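Local coordinates for protein positive phenol-degradative gene regulator (Ralstonia sp. E2, PDB 5FRV) that probably activates transcription of phenol-degradation genes from sigma-54 promoters when its N-terminal sensor domain, the part present here, binds a phenolic effector such as p-cresol, at residues E105-V110 with D132-D137; F128-S133 with C185-K190; Q147-W152 with Y172-C177. All coordinates share one frame; numbering follows the deposited sequence.

Interaction 1. Residues E105-V110 with D132-D137; sequences EGVVRV and DSFEGD. With PCR (p-cresol), chain D.
Val107 and Phe134 meet where one helix has just ended and another begins. Gly106 closes helix 97-104 in a Schellman motif, and its positive phi of 74° is easiest for a residue without a side chain. On the opposing segment Ser133 occupies the N-cap position of helix 134-143, yet its hydroxyl makes no capping bond. Phe134, the residue after it, directs its backbone N-H to Val107 O over 2.9 Å at 175°, an almost linear bond that gives an amide of the first helical turn an acceptor from the other segment.

The same carbonyl accompanies the Phe134 side chain outward. Phe134 CB lies 3.5 Å from Val107 O, and CG passes a little farther from it. CD1 comes back to 3.4 Å, with the oxygen at the ring edge and near its plane. Farther along the ring, Val107 CG1 meets CD1 and CE1 about equally, at 3.8 Å to CE1, while Glu135 CB covers one ring face. A flat phenylalanine suits this position because its C-H rim can lie beside both a carbonyl oxygen and a methyl group.

Val108 packs beside Ser133. With its CG1 set between the backbone N and the carbonyl carbon (chi1 59°), the other branch, CG2, is directed at Ser133 and lies 3.4 Å from OG; Gln154 gives that hydroxyl a weak hydrogen bond. The compact, beta-branched valine lets CG2 pack on Ser133 while the side chain also touches Trp130.

Arg38 of the second subunit bridges the two segments, its NH2 hydrogen-bonding to Gly106 O and Asp132 O, so the junction belongs to the dimer interface as well. Beyond it the chain enters strand 109-118 and reaches the effector pocket, where Val110 CG2 touches the p-cresol OH at 3.4 Å.

Interaction 2. Residues F128-S133 with C185-K190; sequences FLWEDS and CRILGK. With ZN (zinc ion), chain C; PCR (p-cresol), chain D.
Ile187 is the bump of this contact, and Trp130 and Phe128 form the hollow it fills. Strands 123-131 and 185-191 are neighbours in the antiparallel four-stranded sheet of the sensor domain. Two hydrogen-bonded pairs, Phe128 with Ile187 and Trp130 with Cys185, place all four side chains on one face.

The chi1 of Ile187 (78°) tucks CG1 between the backbone N and the carbonyl carbon, and the branches spread apart. CG2 sits over the six-membered ring of Trp130, 3.5 Å from its centroid, in a CH-pi contact. CD1 reaches the same indole at CZ2, and CG1 packs against Phe128 CB at 3.8 Å. A beta-branched residue is well shaped for touching two aromatic neighbours at once. Strand pairing brings Cys185 CB within 3.5 Å of Trp130 CB; cysteine suits the place because its thiolate SG can bind the zinc ion, passing Ser133 OG at 3.3 Å. On the other face Leu129 CD1 leans over Cys185 O.

p-Cresol completes the relief: its CD2 lies over the centre of the Phe128 ring, and its hydroxyl sits at the edge of the indole, where Trp130 NE1 donates a 2.9 Å hydrogen bond to the ligand OH.

Interaction 3. Residues Q147-W152 with Y172-C177; sequences QAPVCW and YRELEC. With ZN (zinc ion), chain C.
Glu174 divides its carboxylate between the zinc ion and the backbone of Cys151, another ligand of the same metal. OE2 binds zinc at 2.0 Å, while OE1 accepts the N-H of Cys151 over 3.0 Å on its syn side, 29° out of the carboxylate plane. The second bond fixes the rotation of the group and ties the two ligands together outside the metal. A glutamate has the length for this: its chain runs extended beyond CG (chi2 -174°), carrying the carboxylate from the strand to the loop.

Pro149 lies alongside in the opposite sense, its CB 3.7 Å from Glu174 CB. The same Pro149 CB lies 3.2 Å from Glu174 OE1 and also faces Cys177 CB.

In this V4R domain the zinc is four-coordinate, held by three cysteines and a glutamate: Cys151 and Cys177 bind through SG, and Cys185 of the adjacent strand supplies the fourth ligand. A chi1 of 172° swings Cys177 SG away from its backbone N to the metal, which it binds at 2.2 Å, and it stands 3.8 Å from Cys151 SG. Thiolates suit zinc, and their negative charge together with that of the carboxylate is probably offset in part by the ion.

Cys151 is the centre of an inverse gamma turn and the N-cap of helix 152-166. Leu175 and Glu176 form a classic beta bulge opposite Arg186, between the ligands Glu174 and Cys177. Beside the loop, Trp152 NE1 makes a weak 3.4 Å hydrogen bond to Pro149 O.

Interactions 2 and 3 complete one zinc site: Cys185 from interaction 2 joins the three ligands of interaction 3, its SG 3.4 Å from Cys177 SG. Their strands are also adjacent in the sheet, with Leu175 N 2.7 Å from Arg186 O. Interactions 1 and 2 share Asp132 and Ser133 and meet at the p-cresol pocket, where His102 as well as Trp130 hydrogen-bonds the ligand; Val110 CG2 packs 3.8 Å from Trp130 CD1. Interaction 1 borders the metal site through helix 134-143, Gly136 N lying 3.5 Å from Cys151 SG. The indole of Trp130 lies between p-cresol and the zinc site, where the Cys151 side chain is about 9 Å from p-cresol at the nearest atoms.

Interaction 1. Residues E105-V110 with D132-D137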
loop_
_atom_site.group_PDB
_atom_site.type_symbol
_atom_site.label_atom_id
_atom_site.label_comp_id
_atom_site.label_asym_id
_atom_site.label_seq_id
_atom_site.Cartn_x
_atom_site.Cartn_y
_atom_site.Cartn_z
ATOM N N GLU A 105 0.954 5.874 9.508
ATOM C CA GLU A 105 0.924 5.140 8.238
ATOM C C GLU A 105 0.987 6.073 7.048
ATOM O O GLU A 105 1.054 5.624 5.891
ATOM C CB GLU A 105 -0.325 4.241 8.150
ATOM C CG GLU A 105 -0.269 3.111 9.178
ATOM C CD GLU A 105 -1.618 2.512 9.521
ATOM O OE1 GLU A 105 -2.653 2.831 8.881
ATOM O OE2 GLU A 105 -1.640 1.734 10.479
ATOM N N GLY A 106 1.027 7.376 7.323
ATOM C CA GLY A 106 1.245 8.367 6.274
ATOM C C GLY A 106 0.043 8.579 5.370
ATOM O O GLY A 106 0.167 9.029 4.229
ATOM N N VAL A 107 -1.130 8.227 5.878
ATOM C CA VAL A 107 -2.351 8.294 5.092
ATOM C C VAL A 107 -2.905 9.732 5.111
ATOM O O VAL A 107 -3.342 10.269 4.083
ATOM C CB VAL A 107 -3.360 7.242 5.627
ATOM C CG1 VAL A 107 -4.760 7.435 5.066
ATOM C CG2 VAL A 107 -2.840 5.811 5.314
ATOM N N VAL A 108 -2.833 10.363 6.278
ATOM C CA VAL A 108 -3.459 11.660 6.522
ATOM C C VAL A 108 -3.009 12.147 7.899
ATOM O O VAL A 108 -2.626 11.345 8.757
ATOM C CB VAL A 108 -5.028 11.592 6.438
ATOM C CG1 VAL A 108 -5.615 10.605 7.451
ATOM C CG2 VAL A 108 -5.678 12.978 6.631
ATOM N N ARG A 109 -3.013 13.462 8.096
ATOM C CA ARG A 109 -2.810 14.030 9.422
ATOM C C ARG A 109 -4.173 14.246 10.049
ATOM O O ARG A 109 -5.024 14.952 9.500
ATOM C CB ARG A 109 -2.035 15.349 9.362
ATOM C CG ARG A 109 -1.943 16.030 10.718
ATOM C CD ARG A 109 -1.409 17.457 10.629
ATOM N NE ARG A 109 -1.451 18.090 11.947
ATOM C CZ ARG A 109 -0.509 17.947 12.875
ATOM N NH1 ARG A 109 0.565 17.207 12.623
ATOM N NH2 ARG A 109 -0.632 18.548 14.054
ATOM N N VAL A 110 -4.388 13.622 11.196
ATOM C CA VAL A 110 -5.710 13.622 11.804
ATOM C C VAL A 110 -5.708 14.483 13.044
ATOM O O VAL A 110 -4.805 14.385 13.878
ATOM C CB VAL A 110 -6.154 12.209 12.162
ATOM C CG1 VAL A 110 -7.637 12.194 12.586
ATOM C CG2 VAL A 110 -5.914 11.285 10.979
ATOM N N ASP A 132 -3.779 17.020 4.659
ATOM C CA ASP A 132 -2.853 16.311 3.762
ATOM C C ASP A 132 -3.293 14.872 3.456
ATOM O O ASP A 132 -2.453 13.967 3.367
ATOM C CB ASP A 132 -1.436 16.294 4.350
ATOM C CG ASP A 132 -1.001 17.657 4.858
ATOM O OD1 ASP A 132 -0.776 18.562 4.022
ATOM O OD2 ASP A 132 -0.897 17.825 6.096
ATOM N N SER A 133 -4.599 14.671 3.284
ATOM C CA SER A 133 -5.123 13.374 2.870
ATOM C C SER A 133 -4.407 12.914 1.602
ATOM O O SER A 133 -4.475 13.595 0.576
ATOM C CB SER A 133 -6.625 13.448 2.621
ATOM O OG SER A 133 -7.325 13.897 3.781
ATOM N N PHE A 134 -3.721 11.773 1.658
ATOM C CA PHE A 134 -3.086 11.278 0.449
ATOM C C PHE A 134 -4.144 10.990 -0.598
ATOM O O PHE A 134 -3.936 11.201 -1.786
ATOM C CB PHE A 134 -2.259 10.012 0.719
ATOM C CG PHE A 134 -3.008 8.724 0.477
ATOM C CD1 PHE A 134 -3.756 8.145 1.486
ATOM C CD2 PHE A 134 -2.960 8.094 -0.763
ATOM C CE1 PHE A 134 -4.443 6.969 1.266
ATOM C CE2 PHE A 134 -3.652 6.934 -0.996
ATOM C CZ PHE A 134 -4.392 6.362 0.020
ATOM N N GLU A 135 -5.300 10.523 -0.147
ATOM C CA GLU A 135 -6.261 9.923 -1.059
ATOM C C GLU A 135 -6.934 11.000 -1.905
ATOM O O GLU A 135 -7.124 10.835 -3.129
ATOM C CB GLU A 135 -7.295 9.129 -0.277
ATOM C CG GLU A 135 -8.032 8.158 -1.133
ATOM C CD GLU A 135 -8.917 7.240 -0.325
ATOM O OE1 GLU A 135 -9.016 7.483 0.891
ATOM O OE2 GLU A 135 -9.494 6.288 -0.909
ATOM N N GLY A 136 -7.286 12.101 -1.249
ATOM C CA GLY A 136 -7.879 13.233 -1.940
ATOM C C GLY A 136 -6.885 13.833 -2.920
ATOM O O GLY A 136 -7.250 14.190 -4.046
ATOM N N ASP A 137 -5.625 13.935 -2.495
ATOM C CA ASP A 137 -4.545 14.409 -3.367
ATOM C C ASP A 137 -4.370 13.553 -4.600
ATOM O O ASP A 137 -4.343 14.069 -5.694
ATOM C CB ASP A 137 -3.211 14.485 -2.619
ATOM C CG ASP A 137 -3.213 15.503 -1.487
ATOM O OD1 ASP A 137 -4.303 15.918 -1.002
ATOM O OD2 ASP A 137 -2.089 15.899 -1.091
HETATM C CB PCR D . -11.237 7.106 14.870
HETATM C CG PCR D . -10.497 7.625 13.656
HETATM C CD1 PCR D . -9.533 6.841 13.042
HETATM C CE1 PCR D . -8.853 7.329 11.942
HETATM C CD2 PCR D . -10.782 8.893 13.170
HETATM C CE2 PCR D . -10.106 9.384 12.076
HETATM C CZ PCR D . -9.141 8.599 11.463
HETATM O OH PCR D . -8.450 9.078 10.352
#

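Interaction 2. Residues F128-S133 with C185-K190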
loop_
_atom_site.group_PDB
_atom_site.type_symbol
_atom_site.label_atom_id
_atom_site.label_comp_id
_atom_site.label_asym_id
_atom_site.label_seq_id
_atom_site.Cartn_x
_atom_site.Cartn_y
_atom_site.Cartn_z
ATOM N N PHE A 128 -13.710 14.869 13.154
ATOM C CA PHE A 128 -12.260 14.953 12.972
ATOM C C PHE A 128 -11.872 15.818 11.784
ATOM O O PHE A 128 -12.584 15.854 10.772
ATOM C CB PHE A 128 -11.647 13.555 12.771
ATOM C CG PHE A 128 -11.992 12.575 13.860
ATOM C CD1 PHE A 128 -13.216 11.938 13.872
ATOM C CD2 PHE A 128 -11.081 12.280 14.855
ATOM C CE1 PHE A 128 -13.538 11.051 14.872
ATOM C CE2 PHE A 128 -11.402 11.388 15.859
ATOM C CZ PHE A 128 -12.625 10.778 15.864
ATOM N N LEU A 129 -10.721 16.482 11.922
ATOM C CA LEU A 129 -10.055 17.195 10.834
ATOM C C LEU A 129 -9.013 16.299 10.157
ATOM O O LEU A 129 -8.250 15.591 10.830
ATOM C CB LEU A 129 -9.377 18.459 11.353
ATOM C CG LEU A 129 -8.611 19.281 10.309
ATOM C CD1 LEU A 129 -9.580 19.951 9.329
ATOM C CD2 LEU A 129 -7.698 20.319 10.956
ATOM N N TRP A 130 -8.996 16.349 8.831
ATOM C CA TRP A 130 -8.031 15.631 8.001
ATOM C C TRP A 130 -7.173 16.595 7.181
ATOM O O TRP A 130 -7.658 17.196 6.223
ATOM C CB TRP A 130 -8.755 14.681 7.051
ATOM C CG TRP A 130 -9.105 13.330 7.616
ATOM C CD1 TRP A 130 -8.697 12.801 8.804
ATOM C CD2 TRP A 130 -9.935 12.335 6.996
ATOM N NE1 TRP A 130 -9.221 11.532 8.962
ATOM C CE2 TRP A 130 -9.981 11.228 7.860
ATOM C CE3 TRP A 130 -10.624 12.268 5.782
ATOM C CZ2 TRP A 130 -10.694 10.076 7.551
ATOM C CZ3 TRP A 130 -11.358 11.127 5.491
ATOM C CH2 TRP A 130 -11.374 10.045 6.366
ATOM N N GLU A 131 -5.898 16.728 7.529
ATOM C CA GLU A 131 -4.997 17.526 6.693
ATOM C C GLU A 131 -4.023 16.645 5.913
ATOM O O GLU A 131 -3.528 15.644 6.433
ATOM C CB GLU A 131 -4.243 18.531 7.558
ATOM C CG GLU A 131 -5.169 19.545 8.239
ATOM C CD GLU A 131 -4.438 20.440 9.228
ATOM O OE1 GLU A 131 -4.293 20.031 10.404
ATOM O OE2 GLU A 131 -3.998 21.548 8.829
ATOM N N ASP A 132 -3.779 17.020 4.659
ATOM C CA ASP A 132 -2.853 16.311 3.762
ATOM C C ASP A 132 -3.293 14.872 3.456
ATOM O O ASP A 132 -2.453 13.967 3.367
ATOM C CB ASP A 132 -1.436 16.294 4.350
ATOM C CG ASP A 132 -1.001 17.657 4.858
ATOM O OD1 ASP A 132 -0.776 18.562 4.022
ATOM O OD2 ASP A 132 -0.897 17.825 6.096
ATOM N N SER A 133 -4.599 14.671 3.284
ATOM C CA SER A 133 -5.123 13.374 2.870
ATOM C C SER A 133 -4.407 12.914 1.602
ATOM O O SER A 133 -4.475 13.595 0.576
ATOM C CB SER A 133 -6.625 13.448 2.621
ATOM O OG SER A 133 -7.325 13.897 3.781
ATOM N N CYS A 185 -10.071 18.027 4.609
ATOM C CA CYS A 185 -11.213 17.128 4.741
ATOM C C CYS A 185 -11.705 17.217 6.170
ATOM O O CYS A 185 -10.969 17.637 7.057
ATOM C CB CYS A 185 -10.850 15.672 4.389
ATOM S SG CYS A 185 -10.132 15.377 2.748
ATOM N N ARG A 186 -12.953 16.832 6.389
ATOM C CA ARG A 186 -13.548 16.857 7.719
ATOM C C ARG A 186 -14.664 15.830 7.781
ATOM O O ARG A 186 -15.505 15.743 6.882
ATOM C CB ARG A 186 -14.064 18.251 8.048
ATOM C CG ARG A 186 -14.813 18.379 9.339
ATOM C CD ARG A 186 -15.114 19.849 9.599
ATOM N NE ARG A 186 -16.169 20.035 10.590
ATOM C CZ ARG A 186 -17.465 20.048 10.295
ATOM N NH1 ARG A 186 -17.858 19.869 9.038
ATOM N NH2 ARG A 186 -18.367 20.230 11.255
ATOM N N ILE A 187 -14.666 15.038 8.846
ATOM C CA ILE A 187 -15.508 13.857 8.887
ATOM C C ILE A 187 -16.369 13.782 10.157
ATOM O O ILE A 187 -16.085 14.420 11.172
ATOM C CB ILE A 187 -14.655 12.557 8.779
ATOM C CG1 ILE A 187 -13.990 12.240 10.126
ATOM C CG2 ILE A 187 -13.614 12.683 7.644
ATOM C CD1 ILE A 187 -13.103 10.994 10.124
ATOM N N LEU A 188 -17.424 12.987 10.060
ATOM C CA LEU A 188 -18.322 12.729 11.179
ATOM C C LEU A 188 -18.645 11.253 11.284
ATOM O O LEU A 188 -19.072 10.627 10.300
ATOM C CB LEU A 188 -19.624 13.527 11.026
ATOM C CG LEU A 188 -20.713 13.173 12.043
ATOM C CD1 LEU A 188 -20.261 13.573 13.440
ATOM C CD2 LEU A 188 -22.066 13.803 11.674
ATOM N N GLY A 189 -18.468 10.693 12.477
ATOM C CA GLY A 189 -18.864 9.319 12.711
ATOM C C GLY A 189 -19.882 9.119 13.816
ATOM O O GLY A 189 -19.752 9.678 14.909
ATOM N N LYS A 190 -20.895 8.307 13.533
ATOM C CA LYS A 190 -21.888 7.960 14.547
ATOM C C LYS A 190 -22.548 6.608 14.221
ATOM O O LYS A 190 -22.402 6.093 13.098
ATOM C CB LYS A 190 -22.919 9.100 14.685
ATOM C CG LYS A 190 -23.858 9.291 13.527
ATOM C CD LYS A 190 -24.464 10.686 13.576
ATOM C CE LYS A 190 -25.223 11.010 12.308
ATOM N NZ LYS A 190 -25.844 12.357 12.365
HETATM ZN ZN ZN C . -11.275 13.862 1.648
HETATM C CB PCR D . -11.237 7.106 14.870
HETATM C CG PCR D . -10.497 7.625 13.656
HETATM C CD1 PCR D . -9.533 6.841 13.042
HETATM C CE1 PCR D . -8.853 7.329 11.942
HETATM C CD2 PCR D . -10.782 8.893 13.170
HETATM C CE2 PCR D . -10.106 9.384 12.076
HETATM C CZ PCR D . -9.141 8.599 11.463
HETATM O OH PCR D . -8.450 9.078 10.352
#

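Interaction 3. Residues Q147-W152 with Y172-C177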
loop_
_atom_site.group_PDB
_atom_site.type_symbol
_atom_site.label_atom_id
_atom_site.label_comp_id
_atom_site.label_asym_id
_atom_site.label_seq_id
_atom_site.Cartn_x
_atom_site.Cartn_y
_atom_site.Cartn_z
ATOM N N GLN A 147 -17.070 15.668 -7.801
ATOM C CA GLN A 147 -18.296 16.301 -7.334
ATOM C C GLN A 147 -18.620 15.907 -5.893
ATOM O O GLN A 147 -19.188 16.701 -5.143
ATOM C CB GLN A 147 -19.473 15.957 -8.258
ATOM C CG GLN A 147 -20.756 16.703 -7.897
ATOM C CD GLN A 147 -21.931 16.388 -8.817
ATOM O OE1 GLN A 147 -22.308 15.226 -8.991
ATOM N NE2 GLN A 147 -22.541 17.430 -9.376
ATOM N N ALA A 148 -18.248 14.688 -5.503
ATOM C CA ALA A 148 -18.523 14.191 -4.145
ATOM C C ALA A 148 -17.227 13.766 -3.452
ATOM O O ALA A 148 -16.222 13.492 -4.135
ATOM C CB ALA A 148 -19.510 13.032 -4.193
ATOM N N PRO A 149 -17.232 13.725 -2.100
ATOM C CA PRO A 149 -16.018 13.319 -1.374
ATOM C C PRO A 149 -15.385 12.034 -1.907
ATOM O O PRO A 149 -16.085 11.146 -2.403
ATOM C CB PRO A 149 -16.514 13.139 0.057
ATOM C CG PRO A 149 -17.589 14.153 0.175
ATOM C CD PRO A 149 -18.290 14.159 -1.171
ATOM N N VAL A 150 -14.055 11.966 -1.825
ATOM C CA VAL A 150 -13.283 10.932 -2.502
ATOM C C VAL A 150 -12.314 10.138 -1.605
ATOM O O VAL A 150 -11.701 9.200 -2.078
ATOM C CB VAL A 150 -12.428 11.544 -3.662
ATOM C CG1 VAL A 150 -13.292 12.345 -4.614
ATOM C CG2 VAL A 150 -11.336 12.414 -3.095
ATOM N N CYS A 151 -12.164 10.507 -0.333
ATOM C CA CYS A 151 -11.270 9.768 0.573
ATOM C C CYS A 151 -11.917 8.456 1.089
ATOM O O CYS A 151 -12.191 8.288 2.281
ATOM C CB CYS A 151 -10.838 10.686 1.727
ATOM S SG CYS A 151 -9.858 12.170 1.150
ATOM N N TRP A 152 -12.129 7.526 0.161
ATOM C CA TRP A 152 -12.825 6.269 0.383
ATOM C C TRP A 152 -12.139 5.309 1.351
ATOM O O TRP A 152 -12.764 4.816 2.305
ATOM C CB TRP A 152 -13.020 5.547 -0.953
ATOM C CG TRP A 152 -13.713 6.396 -1.973
ATOM C CD1 TRP A 152 -14.611 7.409 -1.737
ATOM C CD2 TRP A 152 -13.555 6.321 -3.389
ATOM N NE1 TRP A 152 -15.020 7.960 -2.928
ATOM C CE2 TRP A 152 -14.380 7.314 -3.954
ATOM C CE3 TRP A 152 -12.783 5.515 -4.236
ATOM C CZ2 TRP A 152 -14.458 7.517 -5.329
ATOM C CZ3 TRP A 152 -12.863 5.722 -5.602
ATOM C CH2 TRP A 152 -13.697 6.708 -6.134
ATOM N N TYR A 172 -18.862 6.505 9.136
ATOM C CA TYR A 172 -18.372 7.882 8.917
ATOM C C TYR A 172 -18.704 8.427 7.547
ATOM O O TYR A 172 -18.857 7.689 6.574
ATOM C CB TYR A 172 -16.851 7.992 9.068
ATOM C CG TYR A 172 -16.329 7.864 10.468
ATOM C CD1 TYR A 172 -16.334 6.633 11.111
ATOM C CD2 TYR A 172 -15.789 8.952 11.131
ATOM C CE1 TYR A 172 -15.852 6.498 12.390
ATOM C CE2 TYR A 172 -15.281 8.819 12.402
ATOM C CZ TYR A 172 -15.315 7.577 13.024
ATOM O OH TYR A 172 -14.824 7.423 14.303
ATOM N N ARG A 173 -18.790 9.744 7.468
ATOM C CA ARG A 173 -18.833 10.382 6.163
ATOM C C ARG A 173 -18.064 11.682 6.193
ATOM O O ARG A 173 -17.864 12.274 7.255
ATOM C CB ARG A 173 -20.276 10.584 5.700
ATOM C CG ARG A 173 -20.648 9.554 4.628
ATOM C CD ARG A 173 -22.064 9.050 4.768
ATOM N NE ARG A 173 -23.013 9.934 4.102
ATOM C CZ ARG A 173 -23.933 9.523 3.236
ATOM N NH1 ARG A 173 -24.034 8.234 2.933
ATOM N NH2 ARG A 173 -24.760 10.401 2.675
ATOM N N GLU A 174 -17.570 12.084 5.026
ATOM C CA GLU A 174 -16.843 13.330 4.887
ATOM C C GLU A 174 -17.810 14.455 4.630
ATOM O O GLU A 174 -18.541 14.401 3.658
ATOM C CB GLU A 174 -15.858 13.274 3.722
ATOM C CG GLU A 174 -14.703 12.342 3.871
ATOM C CD GLU A 174 -13.746 12.506 2.704
ATOM O OE1 GLU A 174 -14.004 11.888 1.658
ATOM O OE2 GLU A 174 -12.767 13.266 2.822
ATOM N N LEU A 175 -17.793 15.474 5.478
ATOM C CA LEU A 175 -18.674 16.628 5.313
ATOM C C LEU A 175 -18.051 17.654 4.360
ATOM O O LEU A 175 -18.751 18.479 3.752
ATOM C CB LEU A 175 -18.965 17.264 6.669
ATOM C CG LEU A 175 -19.489 16.282 7.719
ATOM C CD1 LEU A 175 -19.901 17.032 8.974
ATOM C CD2 LEU A 175 -20.641 15.441 7.160
ATOM N N GLU A 176 -16.728 17.608 4.257
ATOM C CA GLU A 176 -15.999 18.395 3.263
ATOM C C GLU A 176 -14.718 17.644 2.945
ATOM O O GLU A 176 -14.336 16.724 3.683
ATOM C CB GLU A 176 -15.712 19.815 3.757
ATOM C CG GLU A 176 -14.616 19.948 4.799
ATOM C CD GLU A 176 -14.464 21.382 5.308
ATOM O OE1 GLU A 176 -13.688 22.153 4.694
ATOM O OE2 GLU A 176 -15.130 21.735 6.313
ATOM N N CYS A 177 -14.061 18.018 1.854
ATOM C CA CYS A 177 -12.921 17.249 1.378
ATOM C C CYS A 177 -12.100 17.974 0.327
ATOM O O CYS A 177 -12.651 18.661 -0.534
ATOM C CB CYS A 177 -13.401 15.917 0.809
ATOM S SG CYS A 177 -12.081 15.010 -0.021
HETATM ZN ZN ZN C . -11.275 13.862 1.648
#